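Local coordinates for protein synthesis inhibitor, putative (Thermotoga maritima, PDB 2B33) that binds calcium and belongs to the RutC (YjgF-like) family; it is a putative endoribonuclease and may have deaminase activity, at residues 15-20 with 71-76; 43-48 with 125-130; 65-70 with 105-110; 82-87 with 131-136; 87-92 with 113-118. All coordinates share one frame; numbering follows the deposited sequence.

Contact 1 of 5, residues 15-20 with 71-76; sequences RFVETD and KAILEA
Val17 and Thr19 both lean on Ala76, at the C-terminal end of helix 59-76, and most of the contact is made by aliphatic carbon, resting partly on helix carbonyl oxygens. The apolar part centres on the CB of Ala76, which has Thr19 CB at 3.6 Å and Val17 CG1 at 3.7 Å. A methyl is all that the helix offers here, so the strand and the residues that follow it can come close: the CA atoms of Thr19 and Ala76 are 6.3 Å apart. One turn earlier Ile73 adds a branched side chain, whose CG2 lies 4.1 Å from Val17 CG1. That valine methyl is carried into the contact because it stands anti to the backbone N (chi1 177°), and it also rests 3.7 Å from the carbonyl oxygen Ile73 O.

Thr19 brings the polar element. Its CG2 faces the helix, 3.8 Å from Ala76 CB and 4.2 Å from Ala72 O, while its OG1 is hydrogen-bonded to the backbone N of Lys21. Threonine suits the place because one branch can pack and the other can hold the turn of its own chain. No hydrogen bond joins the two segments. Val17 pairs through its backbone with Ala32 of the next strand, and its side chain also touches Met39. With dispersion between carbons, only partly buried, as its chemistry, the contact lays the outer strand 15-17 beside the helix without demanding a precise bonding geometry.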
# COMPACT_ATOMS: atom_id res chain seq x y z
N ARG A 15 -0.86 -4.21 -20.29
CA ARG A 15 -0.80 -5.68 -20.24
C ARG A 15 -0.67 -6.34 -18.86
O ARG A 15 -0.24 -5.71 -17.89
CB ARG A 15 0.35 -6.18 -21.14
N PHE A 16 -1.03 -7.62 -18.81
CA PHE A 16 -1.02 -8.44 -17.59
C PHE A 16 0.10 -9.48 -17.69
O PHE A 16 0.48 -9.88 -18.80
CB PHE A 16 -2.37 -9.14 -17.41
CG PHE A 16 -3.55 -8.21 -17.41
N VAL A 17 0.62 -9.92 -16.54
CA VAL A 17 1.69 -10.92 -16.49
C VAL A 17 1.17 -12.25 -15.95
O VAL A 17 0.62 -12.31 -14.85
CB VAL A 17 2.86 -10.44 -15.60
CG1 VAL A 17 3.96 -11.52 -15.47
CG2 VAL A 17 3.46 -9.17 -16.16
N GLU A 18 1.37 -13.30 -16.74
CA GLU A 18 1.00 -14.66 -16.38
C GLU A 18 2.24 -15.52 -16.64
O GLU A 18 2.73 -15.58 -17.77
CB GLU A 18 -0.15 -15.18 -17.25
CG GLU A 18 -1.33 -14.23 -17.36
CD GLU A 18 -2.45 -14.79 -18.22
OE1 GLU A 18 -2.59 -16.04 -18.30
OE2 GLU A 18 -3.20 -13.98 -18.80
N THR A 19 2.76 -16.13 -15.58
CA THR A 19 3.93 -16.99 -15.69
C THR A 19 3.77 -18.22 -14.79
O THR A 19 3.22 -18.12 -13.69
CB THR A 19 5.25 -16.23 -15.34
OG1 THR A 19 6.37 -17.13 -15.41
CG2 THR A 19 5.22 -15.59 -13.94
N ASP A 20 4.25 -19.36 -15.28
CA ASP A 20 4.24 -20.61 -14.51
C ASP A 20 5.37 -20.66 -13.47
O ASP A 20 5.41 -21.59 -12.64
CB ASP A 20 4.29 -21.85 -15.44
CG ASP A 20 5.51 -21.88 -16.35
OD1 ASP A 20 5.99 -20.79 -16.73
OD2 ASP A 20 5.97 -22.98 -16.70
N LYS A 71 10.49 -12.11 -8.09
CA LYS A 71 11.51 -12.02 -9.14
C LYS A 71 11.06 -12.63 -10.48
O LYS A 71 11.33 -12.07 -11.54
CB LYS A 71 12.80 -12.69 -8.66
CG LYS A 71 13.99 -12.56 -9.61
CD LYS A 71 15.22 -13.18 -9.00
CE LYS A 71 16.41 -13.03 -9.93
NZ LYS A 71 17.63 -13.65 -9.35
N ALA A 72 10.42 -13.79 -10.41
CA ALA A 72 9.89 -14.47 -11.58
C ALA A 72 8.84 -13.63 -12.29
O ALA A 72 8.82 -13.57 -13.51
CB ALA A 72 9.30 -15.80 -11.19
N ILE A 73 7.97 -12.96 -11.52
CA ILE A 73 6.91 -12.11 -12.08
C ILE A 73 7.51 -10.88 -12.77
O ILE A 73 7.11 -10.55 -13.88
CB ILE A 73 5.89 -11.69 -10.99
CG1 ILE A 73 5.13 -12.93 -10.50
CG2 ILE A 73 4.86 -10.69 -11.54
CD1 ILE A 73 4.42 -12.76 -9.18
N LEU A 74 8.44 -10.22 -12.09
CA LEU A 74 9.14 -9.08 -12.68
C LEU A 74 9.75 -9.48 -14.01
O LEU A 74 9.47 -8.87 -15.04
CB LEU A 74 10.25 -8.58 -11.74
CG LEU A 74 9.78 -7.89 -10.46
CD1 LEU A 74 10.85 -7.93 -9.38
CD2 LEU A 74 9.35 -6.45 -10.74
N GLU A 75 10.55 -10.55 -13.99
CA GLU A 75 11.24 -11.05 -15.20
C GLU A 75 10.33 -11.57 -16.32
O GLU A 75 10.72 -11.53 -17.48
CB GLU A 75 12.29 -12.10 -14.80
CG GLU A 75 13.45 -11.51 -14.01
CD GLU A 75 14.46 -12.55 -13.52
OE1 GLU A 75 14.16 -13.76 -13.55
OE2 GLU A 75 15.55 -12.14 -13.08
N ALA A 76 9.13 -12.04 -15.97
CA ALA A 76 8.16 -12.50 -16.97
C ALA A 76 7.56 -11.34 -17.77
O ALA A 76 7.11 -11.54 -18.90
CB ALA A 76 7.07 -13.29 -16.29

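Contact 2 of 5, residues 43-48 with 125-130; sequences GQIPID and RNVEIE
Gln44 O receives a CA-H...O contact from Glu130, with Glu130 CA 3.2 Å from the oxygen and an angle of 149° at the hydrogen, yet no conventional hydrogen bond links the two segments. Just beyond, the chain leaves the strand in an inverse gamma turn centred on Pro46, closed by the bond from Ile47 N to Ile45 O. A proline suits that centre, since its ring already restrains phi near the value the turn needs. Its CD lies 3.3 Å from Ile129 O, and the same CD packs on Val127 CB at 3.9 Å.

Ile45 is the broad apolar piece. Its CG2 meets Val127 CG2 at 3.7 Å, the two side chains crossing at about a right angle, and also lies against Glu130 CG. The glutamate runs fully extended, CG anti to the backbone N (chi1 180°), which carries OE2 to within 3.5 Å of Gly43 CA. Glycine suits this position because the carboxylate occupies the side on which a side chain would start. Arg125 CG lies 4.0 Å from Ile45 CD1; bends at chi2 and chi3 then bring NH1 to 3.2 Å from Ile47 CD1.

Asp48, a calcium ligand of this protein, ends the first segment. Helix 59-76 covers the turn, with Lys62 and Val66 on Pro46 and Asn69 bonded to Ile47 O, while strand 84-91 borders Ile129 through Val89 and Thr91.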
# COMPACT_ATOMS: atom_id res chain seq x y z
N GLY A 43 0.80 -9.27 -4.02
CA GLY A 43 1.49 -9.77 -2.83
C GLY A 43 1.78 -11.25 -2.97
O GLY A 43 0.87 -12.04 -3.23
N GLN A 44 3.05 -11.62 -2.85
CA GLN A 44 3.50 -12.99 -3.00
C GLN A 44 3.65 -13.66 -1.65
O GLN A 44 4.17 -13.06 -0.72
CB GLN A 44 4.82 -13.03 -3.78
CG GLN A 44 4.71 -12.48 -5.20
CD GLN A 44 3.67 -13.22 -6.03
OE1 GLN A 44 3.75 -14.44 -6.20
NE2 GLN A 44 2.69 -12.48 -6.54
N ILE A 45 3.20 -14.91 -1.56
CA ILE A 45 3.26 -15.70 -0.34
C ILE A 45 4.19 -16.90 -0.60
O ILE A 45 4.46 -17.21 -1.77
CB ILE A 45 1.84 -16.11 0.15
CG1 ILE A 45 1.06 -16.89 -0.92
CG2 ILE A 45 1.08 -14.87 0.55
CD1 ILE A 45 -0.25 -17.49 -0.44
N PRO A 46 4.71 -17.54 0.47
CA PRO A 46 5.62 -18.68 0.28
C PRO A 46 4.94 -19.95 -0.25
O PRO A 46 4.73 -20.90 0.50
CB PRO A 46 6.23 -18.88 1.68
CG PRO A 46 5.23 -18.34 2.60
CD PRO A 46 4.56 -17.21 1.90
N ILE A 47 4.59 -19.92 -1.53
CA ILE A 47 3.98 -21.04 -2.24
C ILE A 47 4.91 -21.42 -3.36
O ILE A 47 5.45 -20.56 -4.06
CB ILE A 47 2.57 -20.68 -2.82
CG1 ILE A 47 1.52 -20.79 -1.70
CG2 ILE A 47 2.16 -21.63 -3.97
CD1 ILE A 47 0.12 -20.41 -2.09
N ASP A 48 5.10 -22.73 -3.54
CA ASP A 48 5.92 -23.26 -4.62
C ASP A 48 5.06 -23.27 -5.89
O ASP A 48 3.99 -23.87 -5.90
CB ASP A 48 6.40 -24.67 -4.26
CG ASP A 48 7.41 -25.21 -5.25
OD1 ASP A 48 7.02 -25.58 -6.38
OD2 ASP A 48 8.59 -25.32 -4.87
N ARG A 125 -3.87 -18.14 3.46
CA ARG A 125 -3.39 -19.51 3.73
C ARG A 125 -2.67 -19.60 5.10
O ARG A 125 -1.93 -20.55 5.34
CB ARG A 125 -2.43 -19.99 2.62
CG ARG A 125 -2.97 -19.94 1.19
CD ARG A 125 -3.89 -21.10 0.89
NE ARG A 125 -3.16 -22.36 0.74
CZ ARG A 125 -2.54 -22.78 -0.37
NH1 ARG A 125 -2.54 -22.05 -1.48
NH2 ARG A 125 -1.91 -23.95 -0.36
N ASN A 126 -2.93 -18.63 5.98
CA ASN A 126 -2.25 -18.51 7.29
C ASN A 126 -0.71 -18.44 7.22
O ASN A 126 -0.01 -18.90 8.13
CB ASN A 126 -2.74 -19.58 8.30
CG ASN A 126 -4.10 -19.25 8.91
OD1 ASN A 126 -4.31 -18.14 9.42
ND2 ASN A 126 -4.99 -20.22 8.92
N VAL A 127 -0.17 -17.83 6.16
CA VAL A 127 1.27 -17.66 6.02
C VAL A 127 1.77 -16.55 6.96
O VAL A 127 0.98 -15.80 7.54
CB VAL A 127 1.73 -17.36 4.56
CG1 VAL A 127 1.28 -18.47 3.62
CG2 VAL A 127 1.28 -15.97 4.07
N GLU A 128 3.09 -16.45 7.09
CA GLU A 128 3.76 -15.49 7.98
C GLU A 128 4.50 -14.36 7.26
O GLU A 128 5.00 -13.44 7.90
CB GLU A 128 4.71 -16.28 8.87
CG GLU A 128 3.94 -17.18 9.85
CD GLU A 128 4.44 -18.59 9.92
OE1 GLU A 128 4.97 -19.09 8.92
OE2 GLU A 128 4.24 -19.23 10.98
N ILE A 129 4.56 -14.43 5.94
CA ILE A 129 5.28 -13.43 5.16
C ILE A 129 4.56 -13.25 3.81
O ILE A 129 4.12 -14.22 3.19
CB ILE A 129 6.81 -13.82 5.02
CG1 ILE A 129 7.62 -12.79 4.23
CG2 ILE A 129 6.99 -15.18 4.38
CD1 ILE A 129 7.83 -11.47 4.95
N GLU A 130 4.41 -11.99 3.40
CA GLU A 130 3.82 -11.64 2.12
C GLU A 130 4.46 -10.33 1.68
O GLU A 130 4.56 -9.41 2.49
CB GLU A 130 2.29 -11.51 2.19
CG GLU A 130 1.64 -11.13 0.84
CD GLU A 130 0.13 -11.11 0.86
OE1 GLU A 130 -0.48 -11.57 1.84
OE2 GLU A 130 -0.47 -10.63 -0.12

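Contact 3 of 5, residues 65-70 with 105-110; sequences RVLENL and SRYFGD. With EDO (1,2-ethanediol), chain D.
Leu67 and Tyr107 form the CH-pi part of this helix-helix contact. Leu67 CB stands over the centre of the tyrosine ring, 3.8 Å from its centroid and only 2° off the ring normal. Leu67 CD1 reaches the rim of the ring, 3.7 Å from Tyr107 CD1. A leucine can do this and still send its other methyl elsewhere: Leu67 CD2 meets Phe108 CE2 at 3.8 Å. Leu70 CD2 comes to the edge of the same phenylalanine ring, in its plane, at 4.0 Å from Phe108 CZ.

These residues lie where helix 59-76 packs beside the C-terminal end of helix 97-108, the two helices covering one face of the mixed sheet in this YjgF-like fold; Leu67 touches Ile131 of the sheet and Leu70 touches Ala133.

Polar groups close the outer side. Tyr107 OH donates to the anti lone pair of Glu68 OE2 at 2.8 Å; OE2 lies at the ring edge, and the carboxylate and ring planes are 64° apart. Glu68 reaches there by bending at chi2 (-64°). Arg106 NH1 donates to O2 of a 1,2-ethanediol, probably from the crystallisation liquor, at 3.3 Å, and the diol is also hydrogen-bonded to Glu64.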
# COMPACT_ATOMS: atom_id res chain seq x y z
N ARG A 65 11.31 -17.96 -1.01
CA ARG A 65 10.24 -18.37 -1.92
C ARG A 65 9.42 -17.15 -2.38
O ARG A 65 9.17 -16.99 -3.57
CB ARG A 65 9.33 -19.39 -1.22
CG ARG A 65 8.26 -20.05 -2.08
CD ARG A 65 8.85 -20.91 -3.20
NE ARG A 65 9.17 -20.15 -4.41
CZ ARG A 65 9.81 -20.62 -5.48
NH1 ARG A 65 10.26 -21.87 -5.51
NH2 ARG A 65 10.03 -19.83 -6.53
N VAL A 66 9.04 -16.31 -1.42
CA VAL A 66 8.30 -15.07 -1.72
C VAL A 66 9.08 -14.18 -2.71
O VAL A 66 8.51 -13.69 -3.69
CB VAL A 66 8.01 -14.24 -0.43
CG1 VAL A 66 7.46 -12.87 -0.78
CG2 VAL A 66 7.02 -14.96 0.48
N LEU A 67 10.36 -13.96 -2.43
CA LEU A 67 11.21 -13.13 -3.29
C LEU A 67 11.50 -13.79 -4.63
O LEU A 67 11.69 -13.09 -5.63
CB LEU A 67 12.50 -12.73 -2.57
CG LEU A 67 12.29 -11.81 -1.36
CD1 LEU A 67 13.55 -11.71 -0.54
CD2 LEU A 67 11.82 -10.43 -1.78
N GLU A 68 11.57 -15.12 -4.66
CA GLU A 68 11.72 -15.85 -5.92
C GLU A 68 10.47 -15.72 -6.78
O GLU A 68 10.56 -15.58 -8.00
CB GLU A 68 12.07 -17.33 -5.71
CG GLU A 68 13.55 -17.60 -5.41
CD GLU A 68 14.49 -17.23 -6.58
OE1 GLU A 68 14.14 -17.47 -7.76
OE2 GLU A 68 15.60 -16.72 -6.31
N ASN A 69 9.30 -15.77 -6.14
CA ASN A 69 8.04 -15.57 -6.84
C ASN A 69 7.96 -14.15 -7.40
O ASN A 69 7.59 -13.96 -8.56
CB ASN A 69 6.85 -15.84 -5.91
CG ASN A 69 6.72 -17.31 -5.53
OD1 ASN A 69 7.28 -18.18 -6.18
ND2 ASN A 69 5.94 -17.59 -4.48
N LEU A 70 8.31 -13.16 -6.57
CA LEU A 70 8.35 -11.75 -6.99
C LEU A 70 9.29 -11.54 -8.18
O LEU A 70 8.92 -10.88 -9.15
CB LEU A 70 8.81 -10.85 -5.83
CG LEU A 70 9.05 -9.36 -6.12
CD1 LEU A 70 7.80 -8.69 -6.67
CD2 LEU A 70 9.53 -8.62 -4.88
N SER A 105 18.11 -8.58 1.64
CA SER A 105 19.36 -7.94 1.21
C SER A 105 20.07 -8.64 0.06
O SER A 105 20.79 -8.00 -0.71
CB SER A 105 20.37 -7.88 2.37
OG SER A 105 19.89 -7.11 3.45
N ARG A 106 19.90 -9.96 -0.03
CA ARG A 106 20.49 -10.75 -1.12
C ARG A 106 19.81 -10.50 -2.47
O ARG A 106 20.38 -10.83 -3.50
CB ARG A 106 20.50 -12.24 -0.75
CG ARG A 106 21.50 -12.54 0.36
CD ARG A 106 21.13 -13.73 1.23
NE ARG A 106 22.07 -13.84 2.35
CZ ARG A 106 21.89 -14.55 3.47
NH1 ARG A 106 20.77 -15.24 3.70
NH2 ARG A 106 22.85 -14.55 4.40
N TYR A 107 18.61 -9.92 -2.45
CA TYR A 107 17.86 -9.53 -3.66
C TYR A 107 17.95 -8.02 -3.93
O TYR A 107 18.19 -7.62 -5.08
CB TYR A 107 16.39 -10.00 -3.55
CG TYR A 107 16.25 -11.51 -3.62
CD1 TYR A 107 16.56 -12.31 -2.53
CD2 TYR A 107 15.80 -12.14 -4.78
CE1 TYR A 107 16.45 -13.69 -2.58
CE2 TYR A 107 15.69 -13.53 -4.85
CZ TYR A 107 16.01 -14.30 -3.74
OH TYR A 107 15.90 -15.67 -3.78
N PHE A 108 17.79 -7.19 -2.89
CA PHE A 108 17.79 -5.71 -3.00
C PHE A 108 18.89 -4.94 -2.20
O PHE A 108 18.70 -3.76 -1.89
CB PHE A 108 16.44 -5.15 -2.54
CG PHE A 108 15.26 -5.74 -3.24
CD1 PHE A 108 14.88 -5.28 -4.49
CD2 PHE A 108 14.49 -6.72 -2.62
CE1 PHE A 108 13.77 -5.80 -5.13
CE2 PHE A 108 13.37 -7.25 -3.26
CZ PHE A 108 13.01 -6.78 -4.52
N GLY A 109 20.00 -5.58 -1.88
CA GLY A 109 21.08 -4.91 -1.15
C GLY A 109 21.77 -3.81 -1.95
O GLY A 109 22.14 -2.77 -1.41
N ASP A 110 21.94 -4.05 -3.25
CA ASP A 110 22.54 -3.07 -4.15
C ASP A 110 21.53 -2.00 -4.55
O ASP A 110 21.81 -0.80 -4.48
CB ASP A 110 23.02 -3.74 -5.44
CG ASP A 110 24.09 -4.80 -5.20
OD1 ASP A 110 24.70 -4.83 -4.11
OD2 ASP A 110 24.31 -5.62 -6.13
C1 EDO D . 19.33 -17.30 -1.23
O1 EDO D . 18.25 -17.63 -2.11
C2 EDO D . 18.87 -16.24 -0.23
O2 EDO D . 19.33 -16.57 1.09

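Contact 4 of 5, residues 82-87 with 131-136; sequences KDVVKV and IEAIAV
Ile134 O accepts two backbone N-H groups from successive residues, Val85 N at 3.0 Å and Lys86 N at 3.3 Å. The first donor lies in the carbonyl plane and the second is tilted 23° from it. This shared acceptor is the core of a classic beta bulge: two residues of one strand, Val85 and Lys86, are set against the single residue Ile134 of the other. Ile134 N returns a bond to Lys86 O at 2.8 Å, and beyond the bulge Val136 N donates to Asp83 O, also at 2.8 Å.

Small and beta-branched residues fill the two faces. Val84, Val87, Ala133 and Ala135 point to the same face, where Val84 CG1 lies 4.2 Å from Ala133 CB. The alanines suit it because helix 59-76 packs on them, Leu74 on Ala135 and Leu70 on Ala133. Val87 CG1, anti to the backbone N (chi1 180°), presses tightly on Ile131 CG2 at 3.4 Å. Val85 CG2 instead meets Val136 CG2 at 4.0 Å, beside Ile134.

Farther out, Lys86 bends back so that NZ donates to Val87 O at 2.9 Å, well above the carbonyl plane. The same NZ pairs with Glu132 of the third subunit. Glu132 of this chain repeats that arrangement with Lys86 of the second subunit, where Ser116 also bonds to it, so each chain gives one partner to two intersubunit salt bridges. Asp83 OD2, at the start, is held by Ser80 N. An antiparallel pair of inner strands with a classic bulge, one face under a helix and the other meeting neighbouring subunits, fits the trimeric YjgF-like fold.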
# COMPACT_ATOMS: atom_id res chain seq x y z
N LYS A 82 16.14 -4.50 -10.15
CA LYS A 82 16.70 -3.14 -10.21
C LYS A 82 15.63 -2.09 -10.57
O LYS A 82 15.81 -0.90 -10.27
CB LYS A 82 17.86 -3.07 -11.21
N ASP A 83 14.54 -2.53 -11.20
CA ASP A 83 13.41 -1.66 -11.54
C ASP A 83 12.46 -1.41 -10.36
O ASP A 83 11.67 -0.46 -10.40
CB ASP A 83 12.63 -2.26 -12.71
CG ASP A 83 13.46 -2.37 -13.97
OD1 ASP A 83 14.34 -1.50 -14.19
OD2 ASP A 83 13.21 -3.30 -14.77
N VAL A 84 12.53 -2.24 -9.32
CA VAL A 84 11.65 -2.10 -8.15
C VAL A 84 11.94 -0.80 -7.41
O VAL A 84 13.09 -0.54 -7.06
CB VAL A 84 11.78 -3.31 -7.19
CG1 VAL A 84 10.95 -3.10 -5.91
CG2 VAL A 84 11.32 -4.59 -7.89
N VAL A 85 10.89 -0.00 -7.18
CA VAL A 85 10.99 1.30 -6.50
C VAL A 85 10.38 1.33 -5.11
O VAL A 85 10.81 2.12 -4.26
CB VAL A 85 10.33 2.45 -7.34
CG1 VAL A 85 11.03 2.60 -8.68
CG2 VAL A 85 8.82 2.24 -7.54
N LYS A 86 9.36 0.50 -4.88
CA LYS A 86 8.65 0.46 -3.62
C LYS A 86 8.24 -0.97 -3.33
O LYS A 86 7.71 -1.66 -4.21
CB LYS A 86 7.42 1.36 -3.68
CG LYS A 86 6.55 1.40 -2.42
CD LYS A 86 7.30 1.86 -1.18
CE LYS A 86 6.37 1.98 0.01
NZ LYS A 86 5.84 0.68 0.41
N VAL A 87 8.49 -1.39 -2.09
CA VAL A 87 8.15 -2.73 -1.61
C VAL A 87 7.36 -2.57 -0.30
O VAL A 87 7.55 -1.61 0.43
CB VAL A 87 9.43 -3.57 -1.37
CG1 VAL A 87 9.10 -4.95 -0.88
CG2 VAL A 87 10.27 -3.68 -2.67
N ILE A 131 4.89 -10.28 0.42
CA ILE A 131 5.56 -9.10 -0.13
C ILE A 131 5.00 -8.71 -1.50
O ILE A 131 4.93 -9.53 -2.42
CB ILE A 131 7.10 -9.33 -0.26
CG1 ILE A 131 7.69 -9.77 1.09
CG2 ILE A 131 7.79 -8.05 -0.78
CD1 ILE A 131 9.16 -10.15 1.08
N GLU A 132 4.59 -7.44 -1.61
CA GLU A 132 4.10 -6.86 -2.85
C GLU A 132 5.11 -5.80 -3.25
O GLU A 132 5.97 -5.44 -2.44
CB GLU A 132 2.72 -6.21 -2.68
CG GLU A 132 2.69 -5.01 -1.74
CD GLU A 132 1.34 -4.34 -1.66
OE1 GLU A 132 0.34 -4.86 -2.19
OE2 GLU A 132 1.28 -3.26 -1.04
N ALA A 133 5.01 -5.30 -4.47
CA ALA A 133 5.94 -4.29 -4.95
C ALA A 133 5.43 -3.52 -6.16
O ALA A 133 4.53 -3.98 -6.87
CB ALA A 133 7.28 -4.94 -5.29
N ILE A 134 6.00 -2.34 -6.36
CA ILE A 134 5.75 -1.52 -7.55
C ILE A 134 7.13 -1.36 -8.16
O ILE A 134 8.10 -1.17 -7.42
CB ILE A 134 5.13 -0.13 -7.24
CG1 ILE A 134 3.73 -0.30 -6.62
CG2 ILE A 134 5.02 0.71 -8.54
CD1 ILE A 134 3.10 0.97 -6.06
N ALA A 135 7.21 -1.46 -9.48
CA ALA A 135 8.45 -1.32 -10.22
C ALA A 135 8.25 -0.34 -11.37
O ALA A 135 7.14 -0.20 -11.88
CB ALA A 135 8.91 -2.67 -10.76
N VAL A 136 9.31 0.37 -11.72
CA VAL A 136 9.31 1.34 -12.82
C VAL A 136 10.66 1.19 -13.51
O VAL A 136 11.69 1.06 -12.84
CB VAL A 136 9.15 2.79 -12.33
CG1 VAL A 136 8.97 3.75 -13.51
CG2 VAL A 136 7.96 2.93 -11.37

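Contact 5 of 5, residues 87-92 with 113-118; sequences VTVFTT and PARSFV
Val89 packs onto Phe117 in the neighbouring parallel strand, and the phenylalanine can be followed outward from its backbone. Phe117 CB carries the ring off with CG anti to the backbone N (chi1 -159°), which turns it back across strand 84-91. CG lies 3.9 Å from Val89 CB, and CD2 is closer to that same atom. Farther along, CE2 meets Val89 CG1 at 3.6 Å; this methyl stands over the ring centre, 13° off the normal, in a CH-pi contact. On the other flank CE1 reaches Thr91 CG2 at 3.7 Å, and CZ at the tip touches both methyls. A flat ring suits the site because its face can take the branch of a valine while the carbons at its far end touch a threonine methyl. Phe97 of helix 97-108 meets the ring edge-to-face.

The opposite sheet face carries Phe90 and Val118, side by side and pointing the same way, with Phe90 CD1 3.8 Å from Val118 CG2. Thr88 CG2 sits above the phenylalanine ring, toward its rim.

Between the two strands the backbones bond in parallel register. Val89 N to Ser116 O (2.9 Å) and Val118 N to Val89 O (3.0 Å) are the straightest bonds. The strands belong to a beta-alpha-beta unit whose crossover is helix 97-108. Arg115 makes a cation-pi contact with Tyr104 of that helix, and Ser116 OG bonds to Glu132 of the third subunit. The chemistry implies a division of labour: backbone bonds fix the register, while carbon and aromatic contacts fill both faces, toward the helix on one and toward neighbouring subunits on the other.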
# COMPACT_ATOMS: atom_id res chain seq x y z
N VAL A 87 8.49 -1.39 -2.09
CA VAL A 87 8.15 -2.73 -1.61
C VAL A 87 7.36 -2.57 -0.30
O VAL A 87 7.55 -1.61 0.43
CB VAL A 87 9.43 -3.57 -1.37
CG1 VAL A 87 9.10 -4.95 -0.88
CG2 VAL A 87 10.27 -3.68 -2.67
N THR A 88 6.44 -3.50 -0.04
CA THR A 88 5.71 -3.51 1.22
C THR A 88 5.75 -4.95 1.73
O THR A 88 5.27 -5.85 1.05
CB THR A 88 4.25 -3.01 1.10
OG1 THR A 88 4.25 -1.65 0.66
CG2 THR A 88 3.54 -3.06 2.44
N VAL A 89 6.34 -5.15 2.90
CA VAL A 89 6.44 -6.46 3.53
C VAL A 89 5.36 -6.54 4.60
O VAL A 89 5.26 -5.65 5.45
CB VAL A 89 7.81 -6.67 4.23
CG1 VAL A 89 7.87 -8.05 4.91
CG2 VAL A 89 8.97 -6.54 3.26
N PHE A 90 4.56 -7.61 4.54
CA PHE A 90 3.56 -7.89 5.56
C PHE A 90 4.04 -9.14 6.25
O PHE A 90 4.56 -10.03 5.57
CB PHE A 90 2.20 -8.19 4.93
CG PHE A 90 1.65 -7.08 4.09
CD1 PHE A 90 1.02 -5.99 4.68
CD2 PHE A 90 1.73 -7.14 2.70
CE1 PHE A 90 0.50 -4.96 3.90
CE2 PHE A 90 1.21 -6.12 1.91
CZ PHE A 90 0.59 -5.03 2.51
N THR A 91 3.90 -9.19 7.58
CA THR A 91 4.25 -10.37 8.38
C THR A 91 3.23 -10.55 9.49
O THR A 91 2.34 -9.73 9.66
CB THR A 91 5.68 -10.27 9.03
OG1 THR A 91 5.78 -9.10 9.84
CG2 THR A 91 6.74 -10.23 7.97
N THR A 92 3.33 -11.66 10.21
CA THR A 92 2.47 -11.89 11.38
C THR A 92 3.21 -11.53 12.67
O THR A 92 2.59 -11.48 13.73
CB THR A 92 1.96 -13.34 11.44
OG1 THR A 92 3.05 -14.25 11.24
CG2 THR A 92 0.90 -13.56 10.37
N PRO A 113 15.27 -0.28 -2.83
CA PRO A 113 14.02 0.43 -3.07
C PRO A 113 13.41 0.96 -1.78
O PRO A 113 13.84 0.56 -0.69
CB PRO A 113 13.11 -0.64 -3.66
CG PRO A 113 13.62 -1.91 -3.16
CD PRO A 113 15.09 -1.74 -2.95
N ALA A 114 12.41 1.83 -1.91
CA ALA A 114 11.69 2.34 -0.75
C ALA A 114 10.93 1.16 -0.15
O ALA A 114 10.61 0.22 -0.88
CB ALA A 114 10.73 3.44 -1.16
N ARG A 115 10.67 1.20 1.15
CA ARG A 115 10.00 0.08 1.81
C ARG A 115 9.23 0.41 3.08
O ARG A 115 9.54 1.37 3.78
CB ARG A 115 11.07 -0.98 2.15
CG ARG A 115 10.53 -2.31 2.63
CD ARG A 115 11.63 -3.28 2.97
NE ARG A 115 12.37 -2.89 4.18
CZ ARG A 115 13.31 -3.62 4.77
NH1 ARG A 115 13.66 -4.82 4.28
NH2 ARG A 115 13.92 -3.16 5.86
N SER A 116 8.19 -0.38 3.34
CA SER A 116 7.42 -0.38 4.59
C SER A 116 7.35 -1.84 5.02
O SER A 116 7.15 -2.73 4.20
CB SER A 116 6.01 0.18 4.45
OG SER A 116 6.02 1.59 4.41
N PHE A 117 7.55 -2.08 6.31
CA PHE A 117 7.56 -3.41 6.89
C PHE A 117 6.58 -3.32 8.06
O PHE A 117 6.85 -2.60 9.03
CB PHE A 117 8.98 -3.72 7.36
CG PHE A 117 9.29 -5.18 7.54
CD1 PHE A 117 8.61 -5.97 8.45
CD2 PHE A 117 10.34 -5.75 6.84
CE1 PHE A 117 8.93 -7.30 8.63
CE2 PHE A 117 10.67 -7.08 7.01
CZ PHE A 117 9.97 -7.85 7.91
N VAL A 118 5.45 -4.01 7.95
CA VAL A 118 4.40 -4.00 8.99
C VAL A 118 3.95 -5.41 9.33
O VAL A 118 4.06 -6.32 8.50
CB VAL A 118 3.16 -3.15 8.57
CG1 VAL A 118 3.57 -1.71 8.36
CG2 VAL A 118 2.47 -3.69 7.31

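In the fold
Contacts 4 and 5 share Val87 and are neighbours in one sheet, their centres 11 Å apart, with Glu132 O accepting from Thr88 N at 3.1 Å. Contact 2 continues the central strand from contact 4, where Gln44 N meets Ile131 O at 2.8 Å, and reaches contact 5 through Glu130 O and Phe90 N at 2.7 Å. Helix 59-76 serves both contacts 1 and 3, and Leu74 CD1 of contact 1 meets Val84 CG2 of contact 4 at 3.7 Å. The calcium ligand Asp48 belongs to contact 2, its side chain about 9 Å from that of Glu68 in contact 3; the side chain of Thr19 in contact 1 is about 10 Å from that of Glu50, the other calcium ligand.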